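Local coordinates for protein 5,10-methylenetetrahydrofolate dehydrogenase (Bombyx mori, PDB 5ZF1) that probably oxidises 5,10-methylenetetrahydrofolate to 5,10-methenyltetrahydrofolate with NADP+ as the electron acceptor, a step of one-carbon metabolism, at residues Ile73-Glu76 and Gln77-Glu81; Ile127-Cys131 and Val132-Thr136; Lys205-Ala208 and Tyr209-Ala213. One frame throughout, in Å; residues are numbered along the deposited sequence. Where two conformers were deposited one is given.

Contact 1: Ile73-Glu76 and Gln77-Glu81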
loop_
_atom_site.group_PDB
_atom_site.type_symbol
_atom_site.label_atom_id
_atom_site.label_comp_id
_atom_site.label_asym_id
_atom_site.label_seq_id
_atom_site.Cartn_x
_atom_site.Cartn_y
_atom_site.Cartn_z
ATOM N N ILE B 73 -27.421 17.733 1.572
ATOM C CA ILE B 73 -27.114 17.490 0.168
ATOM C C ILE B 73 -27.083 15.988 -0.087
ATOM O O ILE B 73 -26.634 15.203 0.757
ATOM C CB ILE B 73 -25.780 18.155 -0.218
ATOM C CG1 ILE B 73 -25.467 17.925 -1.695
ATOM C CG2 ILE B 73 -24.638 17.614 0.623
ATOM C CD1 ILE B 73 -24.210 18.637 -2.181
ATOM N N THR B 74 -27.594 15.575 -1.243
ATOM C CA THR B 74 -27.554 14.160 -1.570
ATOM C C THR B 74 -26.207 13.791 -2.181
ATOM O O THR B 74 -25.493 14.630 -2.740
ATOM C CB THR B 74 -28.673 13.770 -2.538
ATOM O OG1 THR B 74 -28.330 14.196 -3.864
ATOM C CG2 THR B 74 -29.996 14.396 -2.125
ATOM N N GLU B 75 -25.873 12.505 -2.069
ATOM C CA GLU B 75 -24.660 11.989 -2.686
ATOM C C GLU B 75 -24.626 12.293 -4.178
ATOM O O GLU B 75 -23.582 12.680 -4.719
ATOM C CB GLU B 75 -24.558 10.486 -2.425
ATOM C CG GLU B 75 -23.286 9.840 -2.918
ATOM C CD GLU B 75 -23.167 8.402 -2.463
ATOM O OE1 GLU B 75 -23.247 8.149 -1.240
ATOM O OE2 GLU B 75 -23.015 7.523 -3.333
ATOM N N GLU B 76 -25.766 12.150 -4.859
ATOM C CA GLU B 76 -25.814 12.469 -6.283
ATOM C C GLU B 76 -25.519 13.942 -6.541
ATOM O O GLU B 76 -24.914 14.284 -7.563
ATOM C CB GLU B 76 -27.180 12.087 -6.864
ATOM C CG GLU B 76 -27.513 10.593 -6.817
ATOM C CD GLU B 76 -27.821 10.079 -5.413
ATOM O OE1 GLU B 76 -27.891 10.896 -4.466
ATOM O OE2 GLU B 76 -27.994 8.851 -5.255
ATOM N N GLN B 77 -25.936 14.827 -5.632
ATOM C CA GLN B 77 -25.644 16.246 -5.810
ATOM C C GLN B 77 -24.171 16.544 -5.556
ATOM O O GLN B 77 -23.572 17.364 -6.260
ATOM C CB GLN B 77 -26.516 17.089 -4.885
ATOM C CG GLN B 77 -27.984 17.134 -5.240
ATOM C CD GLN B 77 -28.811 17.733 -4.124
ATOM O OE1 GLN B 77 -28.531 17.517 -2.944
ATOM N NE2 GLN B 77 -29.829 18.500 -4.489
ATOM N N LEU B 78 -23.578 15.911 -4.543
ATOM C CA LEU B 78 -22.165 16.142 -4.266
ATOM C C LEU B 78 -21.297 15.647 -5.413
ATOM O O LEU B 78 -20.391 16.354 -5.875
ATOM C CB LEU B 78 -21.769 15.467 -2.955
ATOM C CG LEU B 78 -20.317 15.672 -2.519
ATOM C CD1 LEU B 78 -19.922 17.148 -2.577
ATOM C CD2 LEU B 78 -20.089 15.105 -1.129
ATOM N N LEU B 79 -21.568 14.434 -5.900
ATOM C CA LEU B 79 -20.788 13.907 -7.015
ATOM C C LEU B 79 -20.987 14.737 -8.274
ATOM O O LEU B 79 -20.066 14.858 -9.087
ATOM C CB LEU B 79 -21.154 12.444 -7.275
ATOM C CG LEU B 79 -20.934 11.457 -6.128
ATOM C CD1 LEU B 79 -21.314 10.049 -6.565
ATOM C CD2 LEU B 79 -19.509 11.492 -5.617
ATOM N N SER B 80 -22.177 15.321 -8.453
ATOM C CA SER B 80 -22.408 16.173 -9.615
ATOM C C SER B 80 -21.551 17.430 -9.564
ATOM O O SER B 80 -21.025 17.873 -10.591
ATOM C CB SER B 80 -23.887 16.543 -9.718
ATOM O OG SER B 80 -24.087 17.487 -10.755
ATOM N N GLU B 81 -21.406 18.025 -8.382
ATOM C CA GLU B 81 -20.580 19.220 -8.265
ATOM C C GLU B 81 -19.103 18.892 -8.435
ATOM O O GLU B 81 -18.346 19.683 -9.010
ATOM C CB GLU B 81 -20.828 19.905 -6.922
ATOM C CG GLU B 81 -19.895 21.083 -6.633
ATOM C CD GLU B 81 -20.280 22.356 -7.379
ATOM O OE1 GLU B 81 -20.462 22.306 -8.615
ATOM O OE2 GLU B 81 -20.402 23.412 -6.724
#

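Contact 2: Ile127-Cys131 and Val132-Thr136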
loop_
_atom_site.group_PDB
_atom_site.type_symbol
_atom_site.label_atom_id
_atom_site.label_comp_id
_atom_site.label_asym_id
_atom_site.label_seq_id
_atom_site.Cartn_x
_atom_site.Cartn_y
_atom_site.Cartn_z
ATOM N N ILE B 127 -3.489 6.446 -4.342
ATOM C CA ILE B 127 -3.015 5.548 -3.297
ATOM C C ILE B 127 -2.277 4.376 -3.918
ATOM O O ILE B 127 -1.230 3.942 -3.419
ATOM C CB ILE B 127 -4.199 5.074 -2.433
ATOM C CG1 ILE B 127 -4.766 6.243 -1.617
ATOM C CG2 ILE B 127 -3.774 3.907 -1.511
ATOM C CD1 ILE B 127 -3.890 6.661 -0.452
ATOM N N GLY B 128 -2.809 3.849 -5.023
ATOM C CA GLY B 128 -2.130 2.760 -5.705
ATOM C C GLY B 128 -0.721 3.126 -6.129
ATOM O O GLY B 128 0.218 2.356 -5.927
ATOM N N ARG B 129 -0.547 4.321 -6.695
ATOM C CA ARG B 129 0.784 4.743 -7.112
ATOM C C ARG B 129 1.707 4.925 -5.911
ATOM O O ARG B 129 2.898 4.589 -5.976
ATOM C CB ARG B 129 0.684 6.022 -7.950
ATOM C CG ARG B 129 0.009 5.806 -9.319
ATOM C CD ARG B 129 -0.006 7.072 -10.171
ATOM N NE ARG B 129 1.344 7.544 -10.468
ATOM C CZ ARG B 129 2.095 7.107 -11.475
ATOM N NH1 ARG B 129 1.632 6.181 -12.310
ATOM N NH2 ARG B 129 3.310 7.602 -11.650
ATOM N N LEU B 130 1.181 5.444 -4.795
ATOM C CA LEU B 130 1.991 5.537 -3.588
ATOM C C LEU B 130 2.506 4.164 -3.183
ATOM O O LEU B 130 3.681 4.006 -2.830
ATOM C CB LEU B 130 1.179 6.135 -2.439
ATOM C CG LEU B 130 1.896 6.212 -1.088
ATOM C CD1 LEU B 130 3.044 7.183 -1.198
ATOM C CD2 LEU B 130 0.966 6.614 0.035
ATOM N N CYS B 131 1.633 3.159 -3.238
ATOM C CA CYS B 131 1.965 1.876 -2.644
ATOM C C CYS B 131 2.889 1.044 -3.522
ATOM O O CYS B 131 3.584 0.166 -3.006
ATOM C CB CYS B 131 0.670 1.124 -2.310
ATOM S SG CYS B 131 -0.171 1.877 -0.880
ATOM N N VAL B 132 2.962 1.331 -4.813
ATOM C CA VAL B 132 3.965 0.696 -5.663
ATOM C C VAL B 132 5.197 1.584 -5.763
ATOM O O VAL B 132 6.084 1.325 -6.582
ATOM C CB VAL B 132 3.406 0.356 -7.058
ATOM C CG1 VAL B 132 2.123 -0.493 -6.915
ATOM C CG2 VAL B 132 3.129 1.586 -7.870
ATOM N N ASP B 133 5.250 2.634 -4.936
ATOM C CA ASP B 133 6.452 3.463 -4.765
ATOM C C ASP B 133 6.807 4.204 -6.062
ATOM O O ASP B 133 7.964 4.256 -6.472
ATOM C CB ASP B 133 7.625 2.609 -4.250
ATOM C CG ASP B 133 8.703 3.420 -3.536
ATOM O OD1 ASP B 133 8.483 4.619 -3.242
ATOM O OD2 ASP B 133 9.781 2.830 -3.263
ATOM N N LEU B 134 5.785 4.817 -6.685
ATOM C CA LEU B 134 5.726 5.586 -7.930
ATOM C C LEU B 134 5.307 7.041 -7.649
ATOM O O LEU B 134 4.622 7.297 -6.660
ATOM C CB LEU B 134 4.714 4.930 -8.875
ATOM C CG LEU B 134 4.732 4.969 -10.403
ATOM C CD1 LEU B 134 6.045 4.503 -10.964
ATOM C CD2 LEU B 134 3.636 4.075 -10.921
ATOM N N PRO B 135 5.702 8.017 -8.482
ATOM C CA PRO B 135 5.327 9.417 -8.192
ATOM C C PRO B 135 3.817 9.618 -8.234
ATOM O O PRO B 135 3.137 9.169 -9.162
ATOM C CB PRO B 135 6.029 10.216 -9.299
ATOM C CG PRO B 135 7.091 9.322 -9.826
ATOM C CD PRO B 135 6.558 7.922 -9.677
ATOM N N THR B 136 3.289 10.318 -7.236
ATOM C CA THR B 136 1.839 10.451 -7.129
ATOM C C THR B 136 1.522 11.721 -6.342
ATOM O O THR B 136 2.417 12.509 -6.014
ATOM C CB THR B 136 1.247 9.180 -6.490
ATOM O OG1 THR B 136 -0.179 9.187 -6.595
ATOM C CG2 THR B 136 1.606 9.071 -5.015
HETATM O O HOH W 1 6.026 4.785 -1.216
#

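Contact 3: Lys205-Ala208 and Tyr209-Ala213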
loop_
_atom_site.group_PDB
_atom_site.type_symbol
_atom_site.label_atom_id
_atom_site.label_comp_id
_atom_site.label_asym_id
_atom_site.label_seq_id
_atom_site.Cartn_x
_atom_site.Cartn_y
_atom_site.Cartn_z
ATOM N N LYS B 205 3.918 -6.493 23.513
ATOM C CA LYS B 205 4.642 -6.507 22.236
ATOM C C LYS B 205 4.872 -5.096 21.720
ATOM O O LYS B 205 5.936 -4.800 21.154
ATOM C CB LYS B 205 3.873 -7.307 21.181
ATOM C CG LYS B 205 3.570 -8.756 21.559
ATOM C CD LYS B 205 4.833 -9.530 21.843
ATOM C CE LYS B 205 4.682 -10.994 21.476
ATOM N NZ LYS B 205 6.002 -11.678 21.502
ATOM N N LEU B 206 3.865 -4.229 21.849
ATOM C CA LEU B 206 4.033 -2.839 21.426
ATOM C C LEU B 206 5.180 -2.196 22.182
ATOM O O LEU B 206 6.043 -1.534 21.585
ATOM C CB LEU B 206 2.746 -2.044 21.651
ATOM C CG LEU B 206 2.908 -0.517 21.488
ATOM C CD1 LEU B 206 3.112 -0.162 20.030
ATOM C CD2 LEU B 206 1.729 0.247 22.054
ATOM N N GLU B 207 5.242 -2.439 23.491
ATOM C CA GLU B 207 6.298 -1.832 24.291
ATOM C C GLU B 207 7.671 -2.339 23.867
ATOM O O GLU B 207 8.627 -1.557 23.783
ATOM C CB GLU B 207 6.040 -2.097 25.773
ATOM C CG GLU B 207 4.799 -1.379 26.284
ATOM C CD GLU B 207 4.550 -1.633 27.756
ATOM O OE1 GLU B 207 5.323 -2.404 28.366
ATOM O OE2 GLU B 207 3.566 -1.081 28.293
ATOM N N ALA B 208 7.786 -3.636 23.573
ATOM C CA ALA B 208 9.059 -4.183 23.098
ATOM C C ALA B 208 9.460 -3.576 21.750
ATOM O O ALA B 208 10.629 -3.232 21.533
ATOM C CB ALA B 208 8.965 -5.707 22.991
ATOM N N TYR B 209 8.511 -3.450 20.819
ATOM C CA TYR B 209 8.867 -2.816 19.546
ATOM C C TYR B 209 9.325 -1.377 19.752
ATOM O O TYR B 209 10.272 -0.918 19.092
ATOM C CB TYR B 209 7.683 -2.848 18.593
ATOM C CG TYR B 209 7.398 -4.176 17.908
ATOM C CD1 TYR B 209 8.288 -4.735 17.011
ATOM C CD2 TYR B 209 6.184 -4.840 18.142
ATOM C CE1 TYR B 209 7.994 -5.921 16.358
ATOM C CE2 TYR B 209 5.880 -6.018 17.502
ATOM C CZ TYR B 209 6.785 -6.558 16.621
ATOM O OH TYR B 209 6.476 -7.716 15.982
ATOM N N CYS B 210 8.645 -0.641 20.641
ATOM C CA CYS B 210 8.980 0.760 20.848
ATOM C C CYS B 210 10.351 0.899 21.480
ATOM O O CYS B 210 11.117 1.797 21.105
ATOM C CB CYS B 210 7.924 1.440 21.709
ATOM S SG CYS B 210 6.377 1.783 20.856
ATOM N N ARG B 211 10.698 -0.007 22.406
ATOM C CA ARG B 211 11.991 0.090 23.079
ATOM C C ARG B 211 13.139 -0.114 22.123
ATOM O O ARG B 211 14.254 0.339 22.405
ATOM C CB ARG B 211 12.102 -0.947 24.197
ATOM C CG ARG B 211 11.282 -0.648 25.401
ATOM C CD ARG B 211 11.700 -1.565 26.574
ATOM N NE ARG B 211 11.665 -2.991 26.235
ATOM C CZ ARG B 211 10.612 -3.782 26.434
ATOM N NH1 ARG B 211 9.500 -3.287 26.963
ATOM N NH2 ARG B 211 10.668 -5.067 26.103
ATOM N N ASN B 212 12.908 -0.812 21.015
ATOM C CA ASN B 212 13.961 -1.051 20.046
ATOM C C ASN B 212 13.893 -0.100 18.859
ATOM O O ASN B 212 14.655 -0.270 17.902
ATOM C CB ASN B 212 13.905 -2.501 19.571
ATOM C CG ASN B 212 14.194 -3.481 20.692
ATOM O OD1 ASN B 212 13.319 -4.240 21.115
ATOM N ND2 ASN B 212 15.413 -3.429 21.216
ATOM N N ALA B 213 13.013 0.896 18.899
ATOM C CA ALA B 213 12.772 1.756 17.746
ATOM C C ALA B 213 13.659 2.988 17.796
ATOM O O ALA B 213 13.803 3.626 18.841
ATOM C CB ALA B 213 11.301 2.201 17.698
#

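Contact 1: Ile73-Glu76 and Gln77-Glu81
T74 and Q77 bond to each other in both directions at the start of helix 75-87: a capping box between T74 at the N-cap and Q77 at N3. The hydroxyl T74 OG1 accepts from Q77 N at 3.0 Å, while T74 N donates to Q77 OE1 at 2.7 Å, an almost straight bond (172° at the hydrogen). Two torsions make the exchange possible. T74 OG1 stands between its own N and C (chi1 77°), turned toward the first turn of the helix, and Q77 keeps CG beside its backbone N (chi1 -70°) with an extended chain beyond, which brings the amide back over the N-cap. Two backbone N-H groups near the helix start, T74 N and Q77 N, thus receive side-chain acceptors. On one side I73 runs antiparallel alongside Q77, I73 CG1 lying 3.5 Å from Q77 CB, and I73 CD1 goes on to L78 CB at 4.1 Å. From T74 O onward the helical bonds take over, L78 N donating to T74 O at 2.9 Å. In the catalytic domain this end packs on strand 34-40 through I73 on V40 and L78 on I38. L78 and L79 also touch helix 106-112, where R108 forms a salt bridge with E75; the other carboxylate oxygen of E75 accepts from N105 N, just before that helix.

Contact 2: Ile127-Cys131 and Val132-Thr136
R129 reaches from the last turn of helix 124-131 to the returning chain and, in the conformer described, grips the carbonyl of P135 side-on, NE at 2.7 Å and NH2 at 2.9 Å from P135 O. The oxygen lies within 6° of the guanidinium plane. NH2 meets it in the carbonyl plane on a lone pair, whereas NE approaches tilted 20° from that plane. Two donors on one acceptor restrain the rotation of the group. The chain runs extended through chi2 and then bends at chi3 (61°), which turns the head over L134. L134 CD2 rests on one face, 3.2 Å from NH1 of R129 and offset toward the rim. Nearer the backbone, R129 CB lies 3.5 Å from T136 CB, and T136 CG2 faces L130 CB. T136 OG1 is hydrogen-bonded to N126 O. The helix itself ends in a Schellman motif: D133, with positive phi, is C-prime, L134 N bonds to R129 O at 3.0 Å and D133 N to L130 O. A water donates to both L130 O and D133 OD1, while D133 OD2 accepts from D181 N. The turn leads from helix 124-131 toward helix 140-151. L130 and C131 pack on helix 171-178, T136 O accepts from Q291 of helix 277-298, and C131 meets C131 of the second subunit.

Contact 3: Lys205-Ala208 and Tyr209-Ala213
Y209 lies against K205 and R211 against E207 and A208, each side chain leaning back along helix 203-211 but on different flanks and with its flat group used differently. The Y209 ring comes in alongside the preceding turn: CD2 sits 3.0 Å from K205 O, obliquely to the ring, and the same carbonyl accepts the bond from Y209 N at 2.9 Å. L206 CA lies at the edge of the ring, near its plane. On another flank, R211 starts with CG beside its backbone N (chi1 -73°) and bends at chi3 (-54°), bringing the guanidinium down over the backbone of the turn before. One face of the group lies over E207 O and A208 CA, both offset toward its rim, and NH2 reaches A208 CB at 3.6 Å. The carboxylate of E207 lies beyond salt-bridge range, E207 OE1 being 4.5 Å from R211 NH1; E207 OE2 has a long, weak ion pair with K227. Toward the sheet, C210 SG meets L206 CD1 at 3.9 Å, and both residues bear on I164. Y209 packs on V162, T195 and C197, and also touches N160 of the second subunit. The helical bonds continue to R211 N, which donates to E207 O at 2.9 Å; N212 N makes a weak bond to A208 O, and N212 leaves helical geometry. Helix 203-211 forms the helix of a beta-alpha-beta crossover between parallel strands 193-197 and 215-218, as in the Rossmann-type NAD(P)-binding fold.

The three contacts follow in series along the chain: contact 1 at the start of a helix in the catalytic domain, contact 2 at the end of one in the NAD(P)-binding part of the chain, and contact 3 at the closing turn of a helix beside the Rossmann-type sheet. None touches another. Contacts 1 and 3 lie on opposite sides of the chain's centre, their own centres about 46 Å apart; contact 2 lies about 28 Å from contact 1 and about 29 Å from contact 3, centre to centre. Contacts 2 and 3 both meet the second subunit, which does not touch contact 1. The 1,2-ethanediol near N212 of contact 3 is probably from the crystallisation liquor.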